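Local coordinates for protein imelysin (Bacteroides ovatus ATCC 8483, PDB 3OYV) that belongs to the imelysin-like proteins implicated in bacterial iron uptake, and probably binds metal at the outer membrane, at residues V113-S118 with T346-L351; D299-S304 with N340-H345; W119-D124 with Q180-H185. All coordinates share one frame; numbering follows the deposited sequence. Where two conformers were deposited one is given.

Contact 1: V113-S118 with T346-L351; sequences VESWYS and TLEFLL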
loop_
_atom_site.group_PDB
_atom_site.type_symbol
_atom_site.label_atom_id
_atom_site.label_comp_id
_atom_site.label_asym_id
_atom_site.label_seq_id
_atom_site.Cartn_x
_atom_site.Cartn_y
_atom_site.Cartn_z
ATOM N N VAL A 113 11.753 3.842 9.272
ATOM C CA VAL A 113 10.362 4.286 9.127
ATOM C C VAL A 113 9.907 4.304 7.651
ATOM O O VAL A 113 10.354 5.142 6.855
ATOM C CB VAL A 113 10.171 5.669 9.762
ATOM C CG1 VAL A 113 8.739 6.222 9.532
ATOM C CG2 VAL A 113 10.455 5.605 11.295
ATOM N N GLU A 114 8.971 3.424 7.307
ATOM C CA GLU A 114 8.413 3.364 5.966
ATOM C C GLU A 114 7.701 4.669 5.613
ATOM O O GLU A 114 6.842 5.136 6.352
ATOM C CB GLU A 114 7.421 2.195 5.876
ATOM C CG GLU A 114 6.542 2.195 4.608
ATOM C CD GLU A 114 5.374 1.217 4.686
ATOM O OE1 GLU A 114 5.588 0.077 5.138
ATOM O OE2 GLU A 114 4.234 1.581 4.281
ATOM N N SER A 115 8.057 5.253 4.479
ATOM C CA SER A 115 7.512 6.511 3.946
ATOM C C SER A 115 8.059 7.766 4.658
ATOM O O SER A 115 7.503 8.866 4.527
ATOM C CB SER A 115 5.988 6.542 3.877
ATOM O OG SER A 115 5.495 5.618 2.933
ATOM N N TRP A 116 9.204 7.662 5.349
ATOM C CA TRP A 116 9.750 8.847 5.982
ATOM C C TRP A 116 10.341 9.847 5.002
ATOM O O TRP A 116 10.404 11.023 5.305
ATOM C CB TRP A 116 10.785 8.489 7.041
ATOM C CG TRP A 116 12.216 8.207 6.570
ATOM C CD1 TRP A 116 12.763 6.990 6.291
ATOM C CD2 TRP A 116 13.260 9.166 6.337
ATOM N NE1 TRP A 116 14.080 7.120 5.919
ATOM C CE2 TRP A 116 14.413 8.441 5.964
ATOM C CE3 TRP A 116 13.341 10.552 6.451
ATOM C CZ2 TRP A 116 15.624 9.073 5.645
ATOM C CZ3 TRP A 116 14.554 11.179 6.171
ATOM C CH2 TRP A 116 15.674 10.433 5.784
ATOM N N TYR A 117 10.790 9.393 3.819
ATOM C CA TYR A 117 11.486 10.304 2.948
ATOM C C TYR A 117 10.594 11.487 2.623
ATOM O O TYR A 117 11.068 12.608 2.461
ATOM C CB TYR A 117 11.895 9.674 1.631
ATOM C CG TYR A 117 12.713 8.421 1.647
ATOM C CD1 TYR A 117 13.778 8.239 2.523
ATOM C CD2 TYR A 117 12.439 7.401 0.771
ATOM C CE1 TYR A 117 14.532 7.088 2.477
ATOM C CE2 TYR A 117 13.208 6.258 0.695
ATOM C CZ TYR A 117 14.250 6.095 1.571
ATOM O OH TYR A 117 14.985 4.928 1.495
ATOM N N SER A 118 9.288 11.218 2.512
ATOM C CA SER A 118 8.289 12.220 2.164
ATOM C C SER A 118 7.495 12.711 3.388
ATOM O O SER A 118 6.492 13.410 3.254
ATOM C CB SER A 118 7.337 11.630 1.115
ATOM O OG SER A 118 6.788 10.442 1.577
ATOM N N THR A 346 11.546 3.364 -3.791
ATOM C CA THR A 346 12.710 3.782 -4.586
ATOM C C THR A 346 12.397 5.066 -5.331
ATOM O O THR A 346 13.199 5.987 -5.336
ATOM C CB THR A 346 13.204 2.669 -5.538
ATOM O OG1 THR A 346 13.669 1.579 -4.748
ATOM C CG2 THR A 346 14.362 3.198 -6.371
ATOM N N LEU A 347 11.215 5.148 -5.943
ATOM C CA LEU A 347 10.840 6.421 -6.557
ATOM C C LEU A 347 10.741 7.522 -5.532
ATOM O O LEU A 347 11.153 8.634 -5.794
ATOM C CB LEU A 347 9.558 6.248 -7.322
ATOM C CG LEU A 347 9.228 7.314 -8.333
ATOM C CD1 LEU A 347 10.408 7.690 -9.234
ATOM C CD2 LEU A 347 8.009 6.790 -9.174
ATOM N N GLU A 348 10.201 7.184 -4.365
ATOM C CA GLU A 348 10.145 8.155 -3.278
ATOM C C GLU A 348 11.542 8.719 -2.937
ATOM O O GLU A 348 11.726 9.933 -2.779
ATOM C CB GLU A 348 9.506 7.493 -2.033
ATOM C CG GLU A 348 9.129 8.441 -0.905
ATOM C CD GLU A 348 8.860 7.694 0.403
ATOM O OE1 GLU A 348 9.086 6.476 0.462
ATOM O OE2 GLU A 348 8.477 8.374 1.374
ATOM N N PHE A 349 12.511 7.808 -2.818
ATOM C CA PHE A 349 13.913 8.205 -2.534
ATOM C C PHE A 349 14.441 9.188 -3.580
ATOM O O PHE A 349 15.156 10.127 -3.261
ATOM C CB PHE A 349 14.755 6.928 -2.528
ATOM C CG PHE A 349 16.237 7.127 -2.291
ATOM C CD1 PHE A 349 17.084 7.483 -3.314
ATOM C CD2 PHE A 349 16.798 6.812 -1.074
ATOM C CE1 PHE A 349 18.435 7.635 -3.073
ATOM C CE2 PHE A 349 18.160 6.937 -0.856
ATOM C CZ PHE A 349 18.959 7.367 -1.848
ATOM N N LEU A 350 14.084 8.926 -4.828
ATOM C CA LEU A 350 14.530 9.707 -5.986
ATOM C C LEU A 350 13.842 11.052 -6.123
ATOM O O LEU A 350 14.367 11.941 -6.800
ATOM C CB LEU A 350 14.375 8.860 -7.260
ATOM C CG LEU A 350 15.265 7.601 -7.377
ATOM C CD1 LEU A 350 14.803 6.708 -8.554
ATOM C CD2 LEU A 350 16.771 7.962 -7.459
ATOM N N LEU A 351 12.688 11.215 -5.458
ATOM C CA LEU A 351 11.880 12.415 -5.564
ATOM C C LEU A 351 11.927 13.345 -4.349
ATOM O O LEU A 351 11.660 14.535 -4.484
ATOM C CB LEU A 351 10.414 12.059 -5.861
ATOM C CG LEU A 351 10.135 11.467 -7.229
ATOM C CD1 LEU A 351 8.659 11.056 -7.316
ATOM C CD2 LEU A 351 10.512 12.469 -8.345
HETATM O O HOH W 1 10.340 5.871 2.880
#
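Tyr117 and Phe349 bring the two backbones closest, with CA atoms 6.4 Å apart, where a loop that opens with a type II beta turn from Val113 to Trp116 runs up against helix 343-351. The polar half of the contact centres on Glu348. Its CG stands anti to the backbone N (chi1 -169°) and the chain continues extended, which carries the carboxylate off the helix and up to the loop. There OE2 accepts two hydrogen bonds from one residue: Ser118 OG lies 2.7 Å from Glu348 OE2, and Ser118 N lies 3.2 Å from the same oxygen. Both come on the anti side, but from opposite faces of the carboxylate plane, so they clamp it between them. Glu348 OE1 accepts a hydrogen bond from water 1 at 2.8 Å, and that water accepts a weak bond from Ser115 N. The apolar half is a T-shaped stack, in which the edge of the Phe349 ring points at the face of Tyr117 with planes 82° apart; Tyr117 CE2 also touches Phe349 CB at 3.6 Å. Beyond the stack, Tyr117 OH bonds to Gln309. Glu348 is the last residue of the GxHxxE signature of imelysin-like proteins, and its OE1 also bonds to ND1 of the signature histidine, His345. With both oxygens engaged the carboxylate has little freedom to turn, consistent with its holding the His345 ring steady in the family's presumed metal site.

Contact 2: D299-S304 with N340-H345; sequences DPNMDS and NVRGFH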
loop_
_atom_site.group_PDB
_atom_site.type_symbol
_atom_site.label_atom_id
_atom_site.label_comp_id
_atom_site.label_asym_id
_atom_site.label_seq_id
_atom_site.Cartn_x
_atom_site.Cartn_y
_atom_site.Cartn_z
ATOM N N ASP A 299 3.863 -7.868 -4.922
ATOM C CA ASP A 299 3.872 -6.877 -3.842
ATOM C C ASP A 299 5.307 -6.376 -3.587
ATOM O O ASP A 299 5.553 -5.174 -3.640
ATOM C CB ASP A 299 3.222 -7.487 -2.596
ATOM C CG ASP A 299 3.194 -6.577 -1.407
ATOM O OD1 ASP A 299 3.273 -5.351 -1.479
ATOM O OD2 ASP A 299 2.955 -7.107 -0.303
ATOM N N PRO A 300 6.275 -7.277 -3.373
ATOM C CA PRO A 300 7.623 -6.754 -3.187
ATOM C C PRO A 300 8.247 -6.078 -4.425
ATOM O O PRO A 300 9.164 -5.254 -4.285
ATOM C CB PRO A 300 8.436 -7.984 -2.721
ATOM C CG PRO A 300 7.633 -9.144 -3.066
ATOM C CD PRO A 300 6.189 -8.705 -3.012
ATOM N N ASN A 301 7.730 -6.397 -5.599
ATOM C CA ASN A 301 8.154 -5.666 -6.809
ATOM C C ASN A 301 7.598 -4.247 -6.880
ATOM O O ASN A 301 8.173 -3.401 -7.556
ATOM C CB ASN A 301 7.762 -6.458 -8.056
ATOM C CG ASN A 301 8.802 -7.453 -8.459
ATOM O OD1 ASN A 301 9.871 -7.499 -7.885
ATOM N ND2 ASN A 301 8.494 -8.266 -9.478
HETATM N N MSE A 302 6.498 -4.018 -6.188
HETATM C CA MSE A 302 5.844 -2.709 -6.184
HETATM C C MSE A 302 6.147 -1.849 -4.964
HETATM O O MSE A 302 6.010 -0.622 -5.018
HETATM C CB MSE A 302 4.354 -2.913 -6.309
HETATM C CG MSE A 302 4.010 -3.520 -7.654
HETATM SE SE MSE A 302 2.068 -3.702 -7.917
HETATM C CE MSE A 302 1.535 -1.899 -8.111
ATOM N N ASP A 303 6.523 -2.484 -3.850
ATOM C CA ASP A 303 6.474 -1.781 -2.571
ATOM C C ASP A 303 7.414 -2.313 -1.504
ATOM O O ASP A 303 7.064 -2.331 -0.335
ATOM C CB ASP A 303 5.032 -1.826 -2.030
ATOM C CG ASP A 303 4.763 -0.789 -0.946
ATOM O OD1 ASP A 303 5.255 0.361 -1.051
ATOM O OD2 ASP A 303 4.020 -1.142 0.002
ATOM N N SER A 304 8.633 -2.712 -1.867
ATOM C CA SER A 304 9.540 -3.179 -0.850
ATOM C C SER A 304 9.949 -2.073 0.081
ATOM O O SER A 304 10.111 -0.917 -0.321
ATOM C CB SER A 304 10.824 -3.784 -1.444
ATOM O OG SER A 304 10.579 -5.052 -2.000
ATOM N N ASN A 340 14.561 -4.621 -3.883
ATOM C CA ASN A 340 15.003 -3.619 -2.933
ATOM C C ASN A 340 15.629 -2.347 -3.545
ATOM O O ASN A 340 16.111 -1.483 -2.825
ATOM C CB ASN A 340 15.896 -4.245 -1.847
ATOM C CG ASN A 340 17.200 -4.741 -2.376
ATOM O OD1 ASN A 340 17.561 -4.467 -3.522
ATOM N ND2 ASN A 340 17.951 -5.473 -1.528
ATOM N N VAL A 341 15.589 -2.247 -4.874
ATOM C CA VAL A 341 15.952 -1.008 -5.574
ATOM C C VAL A 341 14.889 -0.632 -6.610
ATOM O O VAL A 341 15.162 0.109 -7.547
ATOM C CB VAL A 341 17.367 -1.097 -6.210
ATOM C CG1 VAL A 341 18.447 -1.274 -5.123
ATOM C CG2 VAL A 341 17.415 -2.185 -7.293
ATOM N N ARG A 342 13.651 -1.060 -6.388
ATOM C CA ARG A 342 12.537 -0.630 -7.240
ATOM C C ARG A 342 11.340 -0.262 -6.341
ATOM O O ARG A 342 11.471 -0.126 -5.110
ATOM C CB ARG A 342 12.173 -1.718 -8.256
ATOM C CG ARG A 342 11.625 -2.962 -7.610
ATOM C CD ARG A 342 11.530 -4.095 -8.595
ATOM N NE ARG A 342 10.342 -4.114 -9.457
ATOM C CZ ARG A 342 10.184 -4.855 -10.552
ATOM N NH1 ARG A 342 11.193 -5.565 -11.087
ATOM N NH2 ARG A 342 9.026 -4.870 -11.161
ATOM N N GLY A 343 10.196 -0.104 -6.982
ATOM C CA GLY A 343 8.960 0.131 -6.288
ATOM C C GLY A 343 8.741 1.549 -5.847
ATOM O O GLY A 343 9.587 2.439 -6.022
ATOM N N PHE A 344 7.590 1.742 -5.192
ATOM C CA PHE A 344 7.194 3.064 -4.754
ATOM C C PHE A 344 8.254 3.778 -3.904
ATOM O O PHE A 344 8.431 4.982 -4.010
ATOM C CB PHE A 344 5.902 2.999 -3.961
ATOM C CG PHE A 344 4.639 2.938 -4.794
ATOM C CD1 PHE A 344 4.272 4.043 -5.544
ATOM C CD2 PHE A 344 3.801 1.818 -4.768
ATOM C CE1 PHE A 344 3.107 4.044 -6.232
ATOM C CE2 PHE A 344 2.607 1.817 -5.473
ATOM C CZ PHE A 344 2.277 2.932 -6.243
ATOM N N HIS A 345 8.907 3.041 -2.994
ATOM C CA HIS A 345 9.820 3.693 -2.097
ATOM C C HIS A 345 11.159 4.069 -2.746
ATOM O O HIS A 345 11.815 4.987 -2.305
ATOM C CB HIS A 345 9.989 2.902 -0.820
ATOM C CG HIS A 345 8.715 2.806 -0.052
ATOM N ND1 HIS A 345 8.078 3.915 0.473
ATOM C CD2 HIS A 345 7.959 1.739 0.270
ATOM C CE1 HIS A 345 6.972 3.522 1.085
ATOM N NE2 HIS A 345 6.867 2.209 0.953
HETATM O O HOH W 2 9.641 0.257 -2.868
#
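Met302 and Asn301 of helix 298-303 each offer a backbone carbonyl to the segment 340-345. Phe344 N reaches Met302 O at 2.8 Å and nearly straight (167°). Arg342 NE gives the other hydrogen bond, to Asn301 O at 3.0 Å, in the carbonyl plane and on a lone pair. A flat stack accompanies it: the side-chain amide of Asn301 lies over one face of the guanidinium, planes 11° apart, with Asn301 CG 3.6 Å from Arg342 CZ. The bend of the arginine at chi3 (-82°) turns the group under the amide, while its outer nitrogens form salt bridges, NH1 with Glu336 and NH2 with Asp38.

Close backbone packing explains Gly343, the first residue of the family's GxHxxE signature. Its phi is positive, and a beta carbon would fall 2.9 Å from Met302 O, in a clash. His345, the signature histidine, follows two residues later. Its ring passes Asp303 OD1, 3.2 Å from His345 NE2, but the angle is too poor for a hydrogen bond. Asp303 OD1 instead forms a salt bridge with Arg279, and His345 NE2 bonds to an unidentified bound ligand, with ND1 directed to Glu348.

Solvent supplies a further link. Water 2 accepts from His345 N at 2.9 Å and faces Ser304 O and Arg342 O, between which it may share its hydrogens. Ser304 O also meets the edge of the His345 ring, 3.5 Å from CD2.

Contact 3: W119-D124 with Q180-H185; sequences WHSRDD and QPFRNH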
loop_
_atom_site.group_PDB
_atom_site.type_symbol
_atom_site.label_atom_id
_atom_site.label_comp_id
_atom_site.label_asym_id
_atom_site.label_seq_id
_atom_site.Cartn_x
_atom_site.Cartn_y
_atom_site.Cartn_z
ATOM N N TRP A 119 7.920 12.296 4.585
ATOM C CA TRP A 119 7.193 12.564 5.855
ATOM C C TRP A 119 5.729 12.130 5.750
ATOM O O TRP A 119 4.802 12.790 6.235
ATOM C CB TRP A 119 7.301 14.034 6.256
ATOM C CG TRP A 119 8.602 14.454 6.846
ATOM C CD1 TRP A 119 9.781 13.798 6.791
ATOM C CD2 TRP A 119 8.843 15.649 7.581
ATOM N NE1 TRP A 119 10.749 14.501 7.442
ATOM C CE2 TRP A 119 10.195 15.640 7.951
ATOM C CE3 TRP A 119 8.028 16.718 7.997
ATOM C CZ2 TRP A 119 10.781 16.690 8.699
ATOM C CZ3 TRP A 119 8.607 17.750 8.770
ATOM C CH2 TRP A 119 9.969 17.718 9.108
ATOM N N HIS A 120 5.530 11.016 5.077
ATOM C CA HIS A 120 4.203 10.523 4.706
ATOM C C HIS A 120 3.753 9.313 5.534
ATOM O O HIS A 120 2.683 8.751 5.299
ATOM C CB HIS A 120 4.273 10.239 3.184
ATOM C CG HIS A 120 3.070 9.581 2.607
ATOM N ND1 HIS A 120 1.858 10.227 2.486
ATOM C CD2 HIS A 120 2.909 8.357 2.068
ATOM C CE1 HIS A 120 0.984 9.395 1.940
ATOM N NE2 HIS A 120 1.608 8.260 1.653
ATOM N N SER A 121 4.561 8.860 6.490
ATOM C CA SER A 121 4.245 7.612 7.213
ATOM C C SER A 121 2.869 7.652 7.883
ATOM O O SER A 121 2.123 6.698 7.785
ATOM C CB SER A 121 5.336 7.237 8.250
ATOM O OG SER A 121 5.449 8.165 9.289
ATOM N N ARG A 122 2.556 8.733 8.603
ATOM C CA ARG A 122 1.247 8.808 9.249
ATOM C C ARG A 122 0.113 8.585 8.247
ATOM O O ARG A 122 -0.795 7.817 8.485
ATOM C CB ARG A 122 1.051 10.154 9.953
ATOM C CG ARG A 122 1.833 10.283 11.253
ATOM C CD ARG A 122 1.979 11.724 11.728
ATOM N NE ARG A 122 0.671 12.358 11.942
ATOM C CZ ARG A 122 0.024 13.122 11.071
ATOM N NH1 ARG A 122 0.544 13.449 9.901
ATOM N NH2 ARG A 122 -1.197 13.589 11.379
ATOM N N ASP A 123 0.169 9.315 7.137
ATOM C CA ASP A 123 -0.901 9.257 6.168
ATOM C C ASP A 123 -0.957 7.897 5.471
ATOM O O ASP A 123 -2.029 7.370 5.221
ATOM C CB ASP A 123 -0.776 10.412 5.171
ATOM C CG ASP A 123 -1.143 11.767 5.754
ATOM O OD1 ASP A 123 -1.800 11.809 6.813
ATOM O OD2 ASP A 123 -0.770 12.779 5.109
ATOM N N ASP A 124 0.216 7.324 5.177
ATOM C CA ASP A 124 0.337 5.992 4.618
ATOM C C ASP A 124 -0.388 4.989 5.517
ATOM O O ASP A 124 -1.291 4.265 5.088
ATOM C CB ASP A 124 1.844 5.725 4.507
ATOM C CG ASP A 124 2.218 4.320 4.081
ATOM O OD1 ASP A 124 1.380 3.430 3.857
ATOM O OD2 ASP A 124 3.457 4.093 3.943
ATOM N N GLN A 180 3.305 15.013 13.640
ATOM C CA GLN A 180 3.938 14.975 12.330
ATOM C C GLN A 180 5.360 15.515 12.419
ATOM O O GLN A 180 5.566 16.587 12.966
ATOM C CB GLN A 180 3.109 15.816 11.338
ATOM C CG GLN A 180 3.733 16.101 9.984
ATOM C CD GLN A 180 3.828 14.898 9.077
ATOM O OE1 GLN A 180 3.482 13.766 9.464
ATOM N NE2 GLN A 180 4.248 15.140 7.838
ATOM N N PRO A 181 6.352 14.797 11.858
ATOM C CA PRO A 181 6.289 13.470 11.271
ATOM C C PRO A 181 6.564 12.395 12.304
ATOM O O PRO A 181 7.318 12.601 13.247
ATOM C CB PRO A 181 7.427 13.528 10.248
ATOM C CG PRO A 181 8.467 14.404 10.947
ATOM C CD PRO A 181 7.684 15.429 11.675
ATOM N N PHE A 182 6.016 11.224 12.081
ATOM C CA PHE A 182 6.245 10.087 12.972
ATOM C C PHE A 182 7.740 9.864 13.167
ATOM O O PHE A 182 8.181 9.577 14.277
ATOM C CB PHE A 182 5.541 8.826 12.420
ATOM C CG PHE A 182 5.949 7.538 13.053
ATOM C CD1 PHE A 182 5.985 7.365 14.432
ATOM C CD2 PHE A 182 6.236 6.441 12.239
ATOM C CE1 PHE A 182 6.352 6.138 14.957
ATOM C CE2 PHE A 182 6.599 5.227 12.758
ATOM C CZ PHE A 182 6.668 5.065 14.132
ATOM N N ARG A 183 8.539 9.979 12.114
ATOM C CA ARG A 183 9.959 9.685 12.249
ATOM C C ARG A 183 10.661 10.530 13.315
ATOM O O ARG A 183 11.655 10.079 13.874
ATOM C CB ARG A 183 10.660 9.826 10.900
ATOM C CG ARG A 183 12.146 9.537 10.956
ATOM C CD ARG A 183 12.762 9.901 9.680
ATOM N NE ARG A 183 14.179 9.587 9.577
ATOM C CZ ARG A 183 15.177 10.475 9.656
ATOM N NH1 ARG A 183 14.964 11.743 9.945
ATOM N NH2 ARG A 183 16.427 10.067 9.487
ATOM N N ASN A 184 10.146 11.724 13.599
ATOM C CA ASN A 184 10.742 12.596 14.633
ATOM C C ASN A 184 10.080 12.468 15.994
ATOM O O ASN A 184 10.446 13.190 16.933
ATOM C CB ASN A 184 10.715 14.079 14.219
ATOM C CG ASN A 184 11.662 14.393 13.081
ATOM O OD1 ASN A 184 12.506 13.595 12.757
ATOM N ND2 ASN A 184 11.503 15.573 12.462
ATOM N N HIS A 185 9.097 11.578 16.096
ATOM C CA HIS A 185 8.321 11.372 17.327
ATOM C C HIS A 185 8.097 9.900 17.647
ATOM O O HIS A 185 7.062 9.516 18.197
ATOM C CB HIS A 185 6.984 12.104 17.193
ATOM C CG HIS A 185 7.148 13.560 17.014
ATOM N ND1 HIS A 185 7.162 14.182 15.788
ATOM C CD2 HIS A 185 7.360 14.526 17.931
ATOM C CE1 HIS A 185 7.385 15.472 15.960
ATOM N NE2 HIS A 185 7.500 15.707 17.250
HETATM O O HOH W 3 4.638 11.154 9.261
#
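Gln180 OE1 is gripped from two quarters: Arg122 NH1 donates to it at 3.0 Å, and water 3 lies 2.9 Å from it, placed to donate as well, though other acceptors compete for its protons. The arginine nitrogen stands above the amide plane of Gln180, 58° out of it, so this bond misses the lone pairs. The other end of the same amide is better aligned, since Gln180 NE2 meets Trp119 O at 2.9 Å with an N-H...O angle of 163°, in the carbonyl plane and on a lone pair. A bend at chi2 (71°) folds the glutamine chain back so that its amide can serve both partners. Arg122 has a further hold, NH2 bonding to Gln176 O. Water 3 in turn accepts from Arg122 N and Phe182 N, bridging the start of helix 121-137 to the loop before helix 189-214. Alongside, Pro181, which follows a cis peptide bond, sets the CB-CG-CD edge of its ring over one face of the Trp119 indole: its CG sits 3.6 Å from the centroid of the six-membered ring, in a CH-pi contact almost along the ring normal. Replacing Trp119 by an alanine would probably leave Pro181 CG without the aromatic face it rests on and open a gap beside Pro181 and Asn184. With each end bonded to 119-124, NE2 donating and OE1 accepting, flipping the amide would probably cost both bonds.

How the contacts relate
Contacts 1 and 3 adjoin along the chain, since 113-118 runs directly into 119-124, and their centres lie 12 Å apart; Ser115 OG and Asp124 OD2, 2.7 Å from each other, probably hydrogen-bond between them. Contacts 1 and 2 share helix 343-351 and lie 11 Å apart between centres. Contacts 2 and 3 do not touch: their centres are 20 Å apart. Contacts 3 and 2, in that order, both nest inside the long loop that contact 1 closes, which therefore brings the N-terminal and C-terminal parts of this helical protein together. Unidentified ligand, probably from the crystallisation liquor, is covalently linked to Glu114 in contact 1 and reaches His345 in contact 2, consistent with a pocket here.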